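Local coordinates for protein OBCA, Oxalate Biosynthetic Component A (Burkholderia glumae, PDB 4NNB) that is a TIM-barrel protein that holds a magnesium ion and an oxaloacetate ion in a pocket lined by residues of several barrel strands, at residues V347-H352 and F375-G380. Numbering follows the deposited sequence.
Sequences VEVFNH and FMLVAG. With OAA (oxaloacetate ion), chain C.
Val349 N donates to Met376 O over 2.7 Å, the shortest of three backbone bonds that tie two parallel strands together. The second runs from Met376 N to Val347 O at 2.8 Å; the same carbonyl oxygen also takes a CA-H...O contact from Phe375. The third, Val378 N to Val349 O (3.1 Å), reaches its acceptor from above the carbonyl plane, 43° out of it, where Val349 and Val378 each centre an inverse gamma turn. Past this point a water bridges Phe350 O and Val378 O.

On one side of the sheet Val347 CB packs 3.6 Å from Phe375 CD1, Val349 CG2 meets the edge of the same ring, and Leu377 CD2 rests against Val349 CB. Towards the ligand, with CG1 anti to the backbone N (chi1 -169°), Val378 turns CG2 over one face of the Phe350 ring, 4.0 Å from the centroid. This ring then offers its edge to oxaloacetate, with CZ 3.5 Å from C2. Glu348 CG lies 3.6 Å from oxaloacetate O1, and the bend at chi2 (-64°) turns the carboxylate so that OE2 lies beside Met376 CB.

These are neighbouring parallel barrel strands; the C-terminal end of strand 344-349 helps line the ligand pocket, as in TIM barrels, while Val378 of the adjacent strand backs the Phe350 ring. Strands 308-311 and 444-449 flank the pair, and helices 352-359 and 416-440 pack on the face carrying Val347, Val349, Phe375 and Leu377.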
# COMPACT_ATOMS: atom_id res chain seq x y z
N VAL A 347 5.81 -14.24 -10.73
CA VAL A 347 7.14 -14.06 -10.14
C VAL A 347 7.28 -12.62 -9.69
O VAL A 347 7.25 -11.69 -10.53
CB VAL A 347 8.28 -14.43 -11.12
CG1 VAL A 347 9.63 -14.27 -10.43
CG2 VAL A 347 8.14 -15.87 -11.60
N GLU A 348 7.37 -12.42 -8.38
CA GLU A 348 7.58 -11.09 -7.81
C GLU A 348 9.06 -10.78 -7.92
O GLU A 348 9.86 -11.31 -7.15
CB GLU A 348 7.20 -11.04 -6.32
CG GLU A 348 5.82 -11.52 -5.97
CD GLU A 348 4.73 -10.66 -6.59
OE1 GLU A 348 4.29 -9.67 -5.96
OE2 GLU A 348 4.31 -11.00 -7.70
N VAL A 349 9.42 -9.94 -8.88
CA VAL A 349 10.83 -9.63 -9.11
C VAL A 349 11.29 -8.51 -8.17
O VAL A 349 11.27 -7.32 -8.52
CB VAL A 349 11.10 -9.27 -10.58
CG1 VAL A 349 12.60 -9.13 -10.80
CG2 VAL A 349 10.53 -10.33 -11.52
N PHE A 350 11.70 -8.89 -6.97
CA PHE A 350 12.14 -7.93 -5.95
C PHE A 350 13.58 -7.46 -6.18
O PHE A 350 13.95 -6.37 -5.76
CB PHE A 350 12.06 -8.55 -4.55
CG PHE A 350 10.67 -8.58 -3.96
CD1 PHE A 350 9.91 -9.75 -3.98
CD2 PHE A 350 10.13 -7.44 -3.37
CE1 PHE A 350 8.63 -9.79 -3.41
CE2 PHE A 350 8.85 -7.46 -2.81
CZ PHE A 350 8.10 -8.62 -2.83
N ASN A 351 14.40 -8.31 -6.80
CA ASN A 351 15.85 -8.07 -6.80
C ASN A 351 16.55 -8.80 -7.94
O ASN A 351 15.92 -9.61 -8.63
CB ASN A 351 16.45 -8.47 -5.44
CG ASN A 351 16.12 -9.91 -5.04
OD1 ASN A 351 16.09 -10.80 -5.88
ND2 ASN A 351 15.84 -10.13 -3.76
N HIS A 352 17.83 -8.52 -8.14
CA HIS A 352 18.56 -9.16 -9.24
C HIS A 352 18.75 -10.66 -9.01
O HIS A 352 18.78 -11.44 -9.96
CB HIS A 352 19.90 -8.47 -9.51
CG HIS A 352 19.75 -7.12 -10.14
ND1 HIS A 352 19.42 -6.96 -11.47
CD2 HIS A 352 19.87 -5.87 -9.63
CE1 HIS A 352 19.35 -5.67 -11.75
NE2 HIS A 352 19.61 -4.99 -10.65
N PHE A 375 5.42 -11.99 -14.61
CA PHE A 375 6.40 -11.30 -13.76
C PHE A 375 5.84 -9.96 -13.28
O PHE A 375 5.10 -9.29 -14.01
CB PHE A 375 7.71 -11.05 -14.52
CG PHE A 375 8.40 -12.31 -14.99
CD1 PHE A 375 9.37 -12.92 -14.20
CD2 PHE A 375 8.05 -12.90 -16.20
CE1 PHE A 375 10.00 -14.10 -14.62
CE2 PHE A 375 8.68 -14.07 -16.64
CZ PHE A 375 9.65 -14.67 -15.84
N MET A 376 6.17 -9.59 -12.05
CA MET A 376 5.85 -8.26 -11.52
C MET A 376 7.15 -7.61 -11.09
O MET A 376 7.85 -8.13 -10.21
CB MET A 376 4.86 -8.35 -10.35
CG MET A 376 4.55 -7.01 -9.66
SD MET A 376 3.67 -5.88 -10.78
CE MET A 376 2.15 -6.79 -10.99
N LEU A 377 7.51 -6.48 -11.72
CA LEU A 377 8.72 -5.76 -11.34
C LEU A 377 8.44 -4.90 -10.10
O LEU A 377 7.65 -3.96 -10.16
CB LEU A 377 9.23 -4.88 -12.49
CG LEU A 377 9.52 -5.60 -13.82
CD1 LEU A 377 10.02 -4.58 -14.87
CD2 LEU A 377 10.54 -6.76 -13.63
N VAL A 378 9.06 -5.25 -8.97
CA VAL A 378 8.90 -4.46 -7.75
C VAL A 378 9.93 -3.33 -7.79
O VAL A 378 10.93 -3.32 -7.08
CB VAL A 378 9.06 -5.32 -6.48
CG1 VAL A 378 8.62 -4.53 -5.23
CG2 VAL A 378 8.23 -6.61 -6.61
N ALA A 379 9.68 -2.37 -8.68
CA ALA A 379 10.66 -1.32 -8.94
C ALA A 379 10.62 -0.22 -7.88
O ALA A 379 9.56 0.11 -7.35
CB ALA A 379 10.46 -0.73 -10.33
N GLY A 380 11.79 0.33 -7.58
CA GLY A 380 11.88 1.51 -6.73
C GLY A 380 11.93 1.20 -5.25
O GLY A 380 11.96 2.12 -4.42
O1 OAA C . 4.36 -12.01 -2.68
O2 OAA C . 2.74 -10.48 -2.22
O4 OAA C . 5.67 -6.98 0.37
O5 OAA C . 6.39 -9.13 0.76
O3 OAA C . 3.42 -8.24 -0.84
C1 OAA C . 4.00 -10.84 -2.21
C2 OAA C . 5.07 -9.93 -1.65
C3 OAA C . 4.59 -8.79 -0.77
C4 OAA C . 5.59 -8.28 0.18
O HOH W 1 12.01 -4.63 -4.63